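Local atomic coordinates of putative polyketide cyclase SMa1630 (Sinorhizobium meliloti 1021, PDB entry 4U13), a protein that is of unknown function but, by its SnoaL-like fold, may cyclise polyketide-type substrates. Residues A[5-17]-A[94-106]. Residues are numbered along the deposited sequence; the frame is centred on the assembly and turned at random.
Sequences DLPDIVNMYFDAD and YSFTIKDGRIARL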
ATOM      1  N   ASP A   5     -12.531   4.490   3.491  1.00 86.86           N
ATOM      2  CA  ASP A   5     -13.783   4.438   2.706  1.00 85.49           C
ATOM      3  C   ASP A   5     -14.122   3.032   2.281  1.00 81.19           C
ATOM      4  O   ASP A   5     -15.246   2.791   1.869  1.00 87.08           O
ATOM      5  CB  ASP A   5     -13.722   5.282   1.422  1.00 85.93           C
ATOM      6  CG  ASP A   5     -13.447   6.757   1.686  1.00 92.33           C
ATOM      7  OD1 ASP A   5     -13.372   7.161   2.860  1.00103.48           O
ATOM      8  OD2 ASP A   5     -13.300   7.530   0.716  1.00 95.03           O
ATOM      9  N   LEU A   6     -13.156   2.119   2.345  1.00 74.55           N
ATOM     10  CA  LEU A   6     -13.369   0.757   1.879  1.00 72.99           C
ATOM     11  C   LEU A   6     -13.765  -0.112   3.026  1.00 68.46           C
ATOM     12  O   LEU A   6     -13.358   0.154   4.126  1.00 68.72           O
ATOM     13  CB  LEU A   6     -12.087   0.224   1.255  1.00 74.82           C
ATOM     14  CG  LEU A   6     -11.698   0.886  -0.075  1.00 78.77           C
ATOM     15  CD1 LEU A   6     -10.353   0.403  -0.614  1.00 77.86           C
ATOM     16  CD2 LEU A   6     -12.799   0.630  -1.087  1.00 79.52           C
ATOM     17  N   PRO A   7     -14.617  -1.117   2.793  1.00 69.28           N
ATOM     18  CA  PRO A   7     -14.822  -2.184   3.792  1.00 68.94           C
ATOM     19  C   PRO A   7     -13.475  -2.832   4.188  1.00 67.28           C
ATOM     20  O   PRO A   7     -12.581  -2.978   3.352  1.00 61.53           O
ATOM     21  CB  PRO A   7     -15.691  -3.217   3.066  1.00 67.71           C
ATOM     22  CG  PRO A   7     -16.257  -2.539   1.881  1.00 69.46           C
ATOM     23  CD  PRO A   7     -15.455  -1.293   1.594  1.00 70.91           C
ATOM     24  N   ASP A   8     -13.315  -3.234   5.441  1.00 67.72           N
ATOM     25  CA  ASP A   8     -12.035  -3.805   5.864  1.00 67.48           C
ATOM     26  C   ASP A   8     -11.528  -4.899   4.923  1.00 61.93           C
ATOM     27  O   ASP A   8     -10.343  -4.993   4.660  1.00 59.58           O
ATOM     28  CB  ASP A   8     -12.153  -4.402   7.258  1.00 73.50           C
ATOM     29  CG  ASP A   8     -12.177  -3.355   8.322  1.00 81.89           C
ATOM     30  OD1 ASP A   8     -11.692  -2.242   8.038  1.00 88.69           O
ATOM     31  OD2 ASP A   8     -12.674  -3.638   9.434  1.00 88.37           O
ATOM     32  N   ILE A   9     -12.435  -5.747   4.464  1.00 60.42           N
ATOM     33  CA  ILE A   9     -12.048  -6.894   3.700  1.00 60.92           C
ATOM     34  C   ILE A   9     -11.499  -6.537   2.295  1.00 59.55           C
ATOM     35  O   ILE A   9     -10.590  -7.189   1.803  1.00 58.59           O
ATOM     36  CB  ILE A   9     -13.186  -7.922   3.621  1.00 60.82           C
ATOM     37  CG1 ILE A   9     -12.654  -9.272   3.126  1.00 61.59           C
ATOM     38  CG2 ILE A   9     -14.286  -7.426   2.713  1.00 63.13           C
ATOM     39  CD1 ILE A   9     -11.684  -9.922   4.094  1.00 62.78           C
ATOM     40  N   VAL A  10     -12.062  -5.514   1.654  1.00 61.20           N
ATOM     41  CA  VAL A  10     -11.586  -5.044   0.377  1.00 56.16           C
ATOM     42  C   VAL A  10     -10.190  -4.466   0.588  1.00 56.02           C
ATOM     43  O   VAL A  10      -9.254  -4.659  -0.202  1.00 55.24           O
ATOM     44  CB  VAL A  10     -12.519  -3.982  -0.176  1.00 59.15           C
ATOM     45  CG1 VAL A  10     -11.889  -3.290  -1.370  1.00 58.88           C
ATOM     46  CG2 VAL A  10     -13.843  -4.618  -0.563  1.00 61.32           C
ATOM     47  N   ASN A  11     -10.030  -3.745   1.660  1.00 56.60           N
ATOM     48  CA  ASN A  11      -8.716  -3.209   1.981  1.00 61.47           C
ATOM     49  C   ASN A  11      -7.617  -4.272   2.196  1.00 59.27           C
ATOM     50  O   ASN A  11      -6.436  -4.069   1.857  1.00 55.03           O
ATOM     51  CB  ASN A  11      -8.860  -2.402   3.223  1.00 69.67           C
ATOM     52  CG  ASN A  11      -7.977  -1.228   3.217  1.00 80.45           C
ATOM     53  OD1 ASN A  11      -8.418  -0.141   2.835  1.00 87.28           O
ATOM     54  ND2 ASN A  11      -6.714  -1.419   3.629  1.00 83.59           N
HETATM   55  N   MSE A  12      -8.021  -5.400   2.767  1.00 56.28           N
HETATM   56  CA  MSE A  12      -7.130  -6.530   2.959  1.00 60.43           C
HETATM   57  C   MSE A  12      -6.705  -7.130   1.629  1.00 55.95           C
HETATM   58  O   MSE A  12      -5.547  -7.479   1.463  1.00 55.34           O
HETATM   59  CB  MSE A  12      -7.876  -7.537   3.826  1.00 68.49           C
HETATM   60  CG  MSE A  12      -6.992  -8.699   4.312  1.00 88.41           C
HETATM   61 SE   MSE A  12      -8.055 -10.050   5.375  1.00120.06          SE
HETATM   62  CE  MSE A  12      -8.765  -8.776   6.748  1.00 98.88           C
ATOM     63  N   TYR A  13      -7.641  -7.254   0.685  1.00 47.41           N
ATOM     64  CA  TYR A  13      -7.323  -7.655  -0.661  1.00 46.28           C
ATOM     65  C   TYR A  13      -6.183  -6.827  -1.259  1.00 46.00           C
ATOM     66  O   TYR A  13      -5.157  -7.377  -1.655  1.00 47.27           O
ATOM     67  CB  TYR A  13      -8.560  -7.620  -1.568  1.00 47.26           C
ATOM     68  CG  TYR A  13      -8.190  -8.002  -2.961  1.00 45.91           C
ATOM     69  CD1 TYR A  13      -8.133  -9.326  -3.343  1.00 47.05           C
ATOM     70  CD2 TYR A  13      -7.747  -7.047  -3.842  1.00 50.03           C
ATOM     71  CE1 TYR A  13      -7.702  -9.683  -4.600  1.00 47.12           C
ATOM     72  CE2 TYR A  13      -7.292  -7.376  -5.106  1.00 47.15           C
ATOM     73  CZ  TYR A  13      -7.275  -8.697  -5.474  1.00 48.77           C
ATOM     74  OH  TYR A  13      -6.830  -9.038  -6.751  1.00 55.01           O
ATOM     75  N   PHE A  14      -6.311  -5.510  -1.267  1.00 47.99           N
ATOM     76  CA  PHE A  14      -5.318  -4.662  -1.927  1.00 45.63           C
ATOM     77  C   PHE A  14      -4.007  -4.595  -1.192  1.00 47.15           C
ATOM     78  O   PHE A  14      -2.966  -4.460  -1.825  1.00 46.18           O
ATOM     79  CB  PHE A  14      -5.854  -3.247  -2.114  1.00 46.06           C
ATOM     80  CG  PHE A  14      -6.854  -3.158  -3.230  1.00 45.46           C
ATOM     81  CD1 PHE A  14      -6.442  -3.292  -4.520  1.00 45.10           C
ATOM     82  CD2 PHE A  14      -8.197  -3.021  -2.976  1.00 46.13           C
ATOM     83  CE1 PHE A  14      -7.349  -3.224  -5.558  1.00 45.44           C
ATOM     84  CE2 PHE A  14      -9.100  -2.936  -3.986  1.00 45.54           C
ATOM     85  CZ  PHE A  14      -8.673  -3.083  -5.297  1.00 45.36           C
ATOM     86  N   ASP A  15      -4.030  -4.728   0.129  1.00 49.66           N
ATOM     87  CA  ASP A  15      -2.768  -4.719   0.948  1.00 52.36           C
ATOM     88  C   ASP A  15      -1.940  -5.966   0.664  1.00 51.01           C
ATOM     89  O   ASP A  15      -0.675  -5.935   0.530  1.00 49.36           O
ATOM     90  CB  ASP A  15      -3.063  -4.706   2.447  1.00 60.15           C
ATOM     91  CG  ASP A  15      -3.534  -3.316   2.973  1.00 65.13           C
ATOM     92  OD1 ASP A  15      -3.076  -2.275   2.457  1.00 68.55           O
ATOM     93  OD2 ASP A  15      -4.345  -3.257   3.934  1.00 77.73           O
ATOM     94  N   ALA A  16      -2.677  -7.047   0.528  1.00 47.62           N
ATOM     95  CA  ALA A  16      -2.077  -8.341   0.254  1.00 49.48           C
ATOM     96  C   ALA A  16      -1.608  -8.486  -1.182  1.00 49.29           C
ATOM     97  O   ALA A  16      -0.525  -8.999  -1.419  1.00 49.70           O
ATOM     98  CB  ALA A  16      -3.084  -9.438   0.568  1.00 49.99           C
ATOM     99  N   ASP A  17      -2.444  -8.045  -2.119  1.00 48.98           N
ATOM    100  CA  ASP A  17      -2.062  -7.949  -3.500  1.00 49.65           C
ATOM    101  C   ASP A  17      -0.768  -7.142  -3.589  1.00 49.91           C
ATOM    102  O   ASP A  17       0.226  -7.542  -4.128  1.00 48.32           O
ATOM    103  CB  ASP A  17      -3.184  -7.257  -4.275  1.00 53.04           C
ATOM    104  CG  ASP A  17      -2.967  -7.258  -5.775  1.00 56.18           C
ATOM    105  OD1 ASP A  17      -2.271  -8.152  -6.271  1.00 58.20           O
ATOM    106  OD2 ASP A  17      -3.545  -6.391  -6.482  1.00 56.43           O
ATOM    107  N   TYR A  94     -12.963  -2.833 -10.066  1.00 57.16           N
ATOM    108  CA  TYR A  94     -13.043  -4.062  -9.280  1.00 56.31           C
ATOM    109  C   TYR A  94     -14.386  -4.119  -8.519  1.00 55.94           C
ATOM    110  O   TYR A  94     -14.600  -3.330  -7.596  1.00 52.64           O
ATOM    111  CB  TYR A  94     -11.888  -4.089  -8.264  1.00 54.92           C
ATOM    112  CG  TYR A  94     -10.493  -4.454  -8.792  1.00 54.76           C
ATOM    113  CD1 TYR A  94      -9.886  -3.737  -9.849  1.00 54.38           C
ATOM    114  CD2 TYR A  94      -9.772  -5.499  -8.211  1.00 53.46           C
ATOM    115  CE1 TYR A  94      -8.612  -4.062 -10.322  1.00 54.01           C
ATOM    116  CE2 TYR A  94      -8.494  -5.835  -8.659  1.00 54.14           C
ATOM    117  CZ  TYR A  94      -7.910  -5.114  -9.712  1.00 55.59           C
ATOM    118  OH  TYR A  94      -6.640  -5.448 -10.131  1.00 49.64           O
ATOM    119  N   SER A  95     -15.266  -5.042  -8.896  1.00 57.35           N
ATOM    120  CA  SER A  95     -16.548  -5.207  -8.196  1.00 61.24           C
ATOM    121  C   SER A  95     -16.515  -6.366  -7.267  1.00 58.72           C
ATOM    122  O   SER A  95     -16.480  -7.491  -7.684  1.00 59.66           O
ATOM    123  CB  SER A  95     -17.711  -5.426  -9.179  1.00 65.03           C
ATOM    124  OG  SER A  95     -17.813  -4.311 -10.039  1.00 70.24           O
ATOM    125  N   PHE A  96     -16.576  -6.081  -5.996  1.00 61.09           N
ATOM    126  CA  PHE A  96     -16.448  -7.108  -4.979  1.00 63.11           C
ATOM    127  C   PHE A  96     -17.817  -7.408  -4.386  1.00 69.05           C
ATOM    128  O   PHE A  96     -18.559  -6.487  -4.054  1.00 77.65           O
ATOM    129  CB  PHE A  96     -15.618  -6.586  -3.816  1.00 61.55           C
ATOM    130  CG  PHE A  96     -14.148  -6.363  -4.108  1.00 59.52           C
ATOM    131  CD1 PHE A  96     -13.704  -5.143  -4.672  1.00 59.05           C
ATOM    132  CD2 PHE A  96     -13.184  -7.299  -3.704  1.00 54.36           C
ATOM    133  CE1 PHE A  96     -12.342  -4.910  -4.886  1.00 54.03           C
ATOM    134  CE2 PHE A  96     -11.831  -7.058  -3.881  1.00 51.24           C
ATOM    135  CZ  PHE A  96     -11.411  -5.871  -4.488  1.00 52.34           C
ATOM    136  N   THR A  97     -18.127  -8.683  -4.201  1.00 71.59           N
ATOM    137  CA  THR A  97     -19.290  -9.100  -3.440  1.00 70.30           C
ATOM    138  C   THR A  97     -18.816  -9.777  -2.186  1.00 70.56           C
ATOM    139  O   THR A  97     -18.018 -10.712  -2.224  1.00 74.39           O
ATOM    140  CB  THR A  97     -20.181 -10.059  -4.232  1.00 70.73           C
ATOM    141  OG1 THR A  97     -20.450  -9.466  -5.514  1.00 71.52           O
ATOM    142  CG2 THR A  97     -21.481 -10.305  -3.517  1.00 70.21           C
ATOM    143  N   ILE A  98     -19.387  -9.310  -1.094  1.00 71.23           N
ATOM    144  CA  ILE A  98     -19.004  -9.633   0.258  1.00 76.56           C
ATOM    145  C   ILE A  98     -20.134 -10.445   0.895  1.00 80.93           C
ATOM    146  O   ILE A  98     -21.229  -9.936   1.020  1.00 87.36           O
ATOM    147  CB  ILE A  98     -18.896  -8.338   1.102  1.00 76.95           C
ATOM    148  CG1 ILE A  98     -18.045  -7.276   0.399  1.00 75.92           C
ATOM    149  CG2 ILE A  98     -18.331  -8.631   2.475  1.00 78.69           C
ATOM    150  CD1 ILE A  98     -16.625  -7.725   0.138  1.00 73.75           C
ATOM    151  N   LYS A  99     -19.879 -11.694   1.266  1.00 80.79           N
ATOM    152  CA  LYS A  99     -20.832 -12.487   2.030  1.00 83.75           C
ATOM    153  C   LYS A  99     -20.087 -12.921   3.261  1.00 86.81           C
ATOM    154  O   LYS A  99     -19.112 -13.667   3.158  1.00 88.88           O
ATOM    155  CB  LYS A  99     -21.325 -13.702   1.233  1.00 80.49           C
ATOM    156  N   ASP A 100     -20.483 -12.385   4.410  1.00 93.56           N
ATOM    157  CA  ASP A 100     -19.989 -12.843   5.721  1.00101.92           C
ATOM    158  C   ASP A 100     -18.507 -12.537   5.992  1.00 99.70           C
ATOM    159  O   ASP A 100     -17.710 -13.422   6.380  1.00 90.34           O
ATOM    160  CB  ASP A 100     -20.266 -14.340   5.890  1.00105.40           C
ATOM    161  CG  ASP A 100     -21.740 -14.635   5.992  1.00110.83           C
ATOM    162  OD1 ASP A 100     -22.309 -14.513   7.105  1.00114.56           O
ATOM    163  OD2 ASP A 100     -22.323 -14.975   4.949  1.00115.50           O
ATOM    164  N   GLY A 101     -18.143 -11.275   5.788  1.00 97.41           N
ATOM    165  CA  GLY A 101     -16.779 -10.836   6.069  1.00 95.55           C
ATOM    166  C   GLY A 101     -15.714 -11.468   5.187  1.00 89.73           C
ATOM    167  O   GLY A 101     -14.544 -11.390   5.525  1.00 89.41           O
ATOM    168  N   ARG A 102     -16.130 -12.133   4.103  1.00 84.01           N
ATOM    169  CA  ARG A 102     -15.238 -12.649   3.073  1.00 79.77           C
ATOM    170  C   ARG A 102     -15.690 -12.177   1.718  1.00 72.39           C
ATOM    171  O   ARG A 102     -16.758 -11.635   1.549  1.00 71.66           O
ATOM    172  CB  ARG A 102     -15.239 -14.179   3.035  1.00 83.30           C
ATOM    173  CG  ARG A 102     -14.736 -14.868   4.291  1.00 86.83           C
ATOM    174  CD  ARG A 102     -13.290 -15.331   4.197  1.00 86.30           C
ATOM    175  NE  ARG A 102     -12.641 -15.261   5.506  1.00 90.34           N
ATOM    176  CZ  ARG A 102     -11.764 -16.140   5.993  1.00 88.79           C
ATOM    177  NH1 ARG A 102     -11.386 -17.208   5.293  1.00 87.79           N
ATOM    178  NH2 ARG A 102     -11.256 -15.936   7.203  1.00 88.23           N
ATOM    179  N   ILE A 103     -14.872 -12.420   0.719  1.00 70.98           N
ATOM    180  CA  ILE A 103     -15.269 -12.078  -0.627  1.00 67.43           C
ATOM    181  C   ILE A 103     -15.881 -13.307  -1.288  1.00 69.30           C
ATOM    182  O   ILE A 103     -15.233 -14.376  -1.336  1.00 64.70           O
ATOM    183  CB  ILE A 103     -14.053 -11.523  -1.394  1.00 64.73           C
ATOM    184  CG1 ILE A 103     -13.594 -10.226  -0.733  1.00 66.30           C
ATOM    185  CG2 ILE A 103     -14.347 -11.284  -2.866  1.00 61.06           C
ATOM    186  CD1 ILE A 103     -12.199  -9.858  -1.154  1.00 66.08           C
ATOM    187  N   ALA A 104     -17.115 -13.159  -1.789  1.00 68.17           N
ATOM    188  CA  ALA A 104     -17.795 -14.251  -2.499  1.00 66.25           C
ATOM    189  C   ALA A 104     -17.584 -14.130  -3.965  1.00 65.54           C
ATOM    190  O   ALA A 104     -17.633 -15.122  -4.671  1.00 69.78           O
ATOM    191  CB  ALA A 104     -19.269 -14.220  -2.219  1.00 68.56           C
ATOM    192  N   ARG A 105     -17.318 -12.917  -4.433  1.00 64.55           N
ATOM    193  CA  ARG A 105     -17.126 -12.708  -5.856  1.00 64.67           C
ATOM    194  C   ARG A 105     -16.347 -11.427  -6.145  1.00 61.74           C
ATOM    195  O   ARG A 105     -16.480 -10.437  -5.451  1.00 61.55           O
ATOM    196  CB  ARG A 105     -18.473 -12.641  -6.568  1.00 70.85           C
ATOM    197  CG  ARG A 105     -18.336 -12.600  -8.079  1.00 78.81           C
ATOM    198  CD  ARG A 105     -19.615 -12.224  -8.828  1.00 86.65           C
ATOM    199  NE  ARG A 105     -20.211 -13.414  -9.430  1.00 99.68           N
ATOM    200  CZ  ARG A 105     -19.935 -13.907 -10.641  1.00104.51           C
ATOM    201  NH1 ARG A 105     -20.548 -15.028 -11.030  1.00113.27           N
ATOM    202  NH2 ARG A 105     -19.074 -13.306 -11.465  1.00 99.67           N
ATOM    203  N   LEU A 106     -15.521 -11.468  -7.183  1.00 59.59           N
ATOM    204  CA  LEU A 106     -14.784 -10.315  -7.623  1.00 56.08           C
ATOM    205  C   LEU A 106     -14.769 -10.337  -9.127  1.00 54.50           C
ATOM    206  O   LEU A 106     -14.244 -11.252  -9.673  1.00 53.76           O
ATOM    207  CB  LEU A 106     -13.353 -10.397  -7.107  1.00 53.20           C
ATOM    208  CG  LEU A 106     -12.419  -9.374  -7.754  1.00 52.47           C
ATOM    209  CD1 LEU A 106     -12.968  -7.973  -7.621  1.00 53.51           C
ATOM    210  CD2 LEU A 106     -11.018  -9.408  -7.175  1.00 52.02           C
TER
HETATM  211  O   HOH W   1      -5.316  -7.168  -8.221  1.00 58.52           O
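F96 of strand 94-99 packs against V10, Y13 and F14 of helix 8-17. CB and CG pack against V10 CG2, CG at 4.0 Å from it; with CG anti to the carbonyl carbon, chi1 -69° sends the ring toward V10, Y13 and F14. V10 CG1 sits over one face, 4.2 Å from the ring centroid, a CH-pi contact, while L106 CD1 covers the opposite face. CE2 meets CB and CG of Y13, and CZ reaches Y13 CD2 and, at 3.8 Å, F14 CE2. The edge of F96 is thus turned to the face of Y13, an edge-to-face pair with planes at 70°. A helix laid across a curved, mixed beta-sheet, as here at 127° to the strand, is the scheme of the NTF2-like alpha+beta fold; T97, facing both A104 and R105, marks a classic beta bulge in the hairpin. Cutting F96 back to an alanine is likely to open a gap between V10 and L106 and leave the face of Y13 without its edge-on partner. Y94 extends the cluster, taking F14 CZ over one face. Beyond the rings, one water links Y13 OH (2.8 Å), Y94 OH (2.9 Å) and D17 OD2, to which it donates; W52 NE1 hydrogen-bonds D17 OD1. Toward the hairpin turn, I9 CG2 presses on I98 CD1 at a tight 3.5 Å, and I9 CD1 touches G101 O.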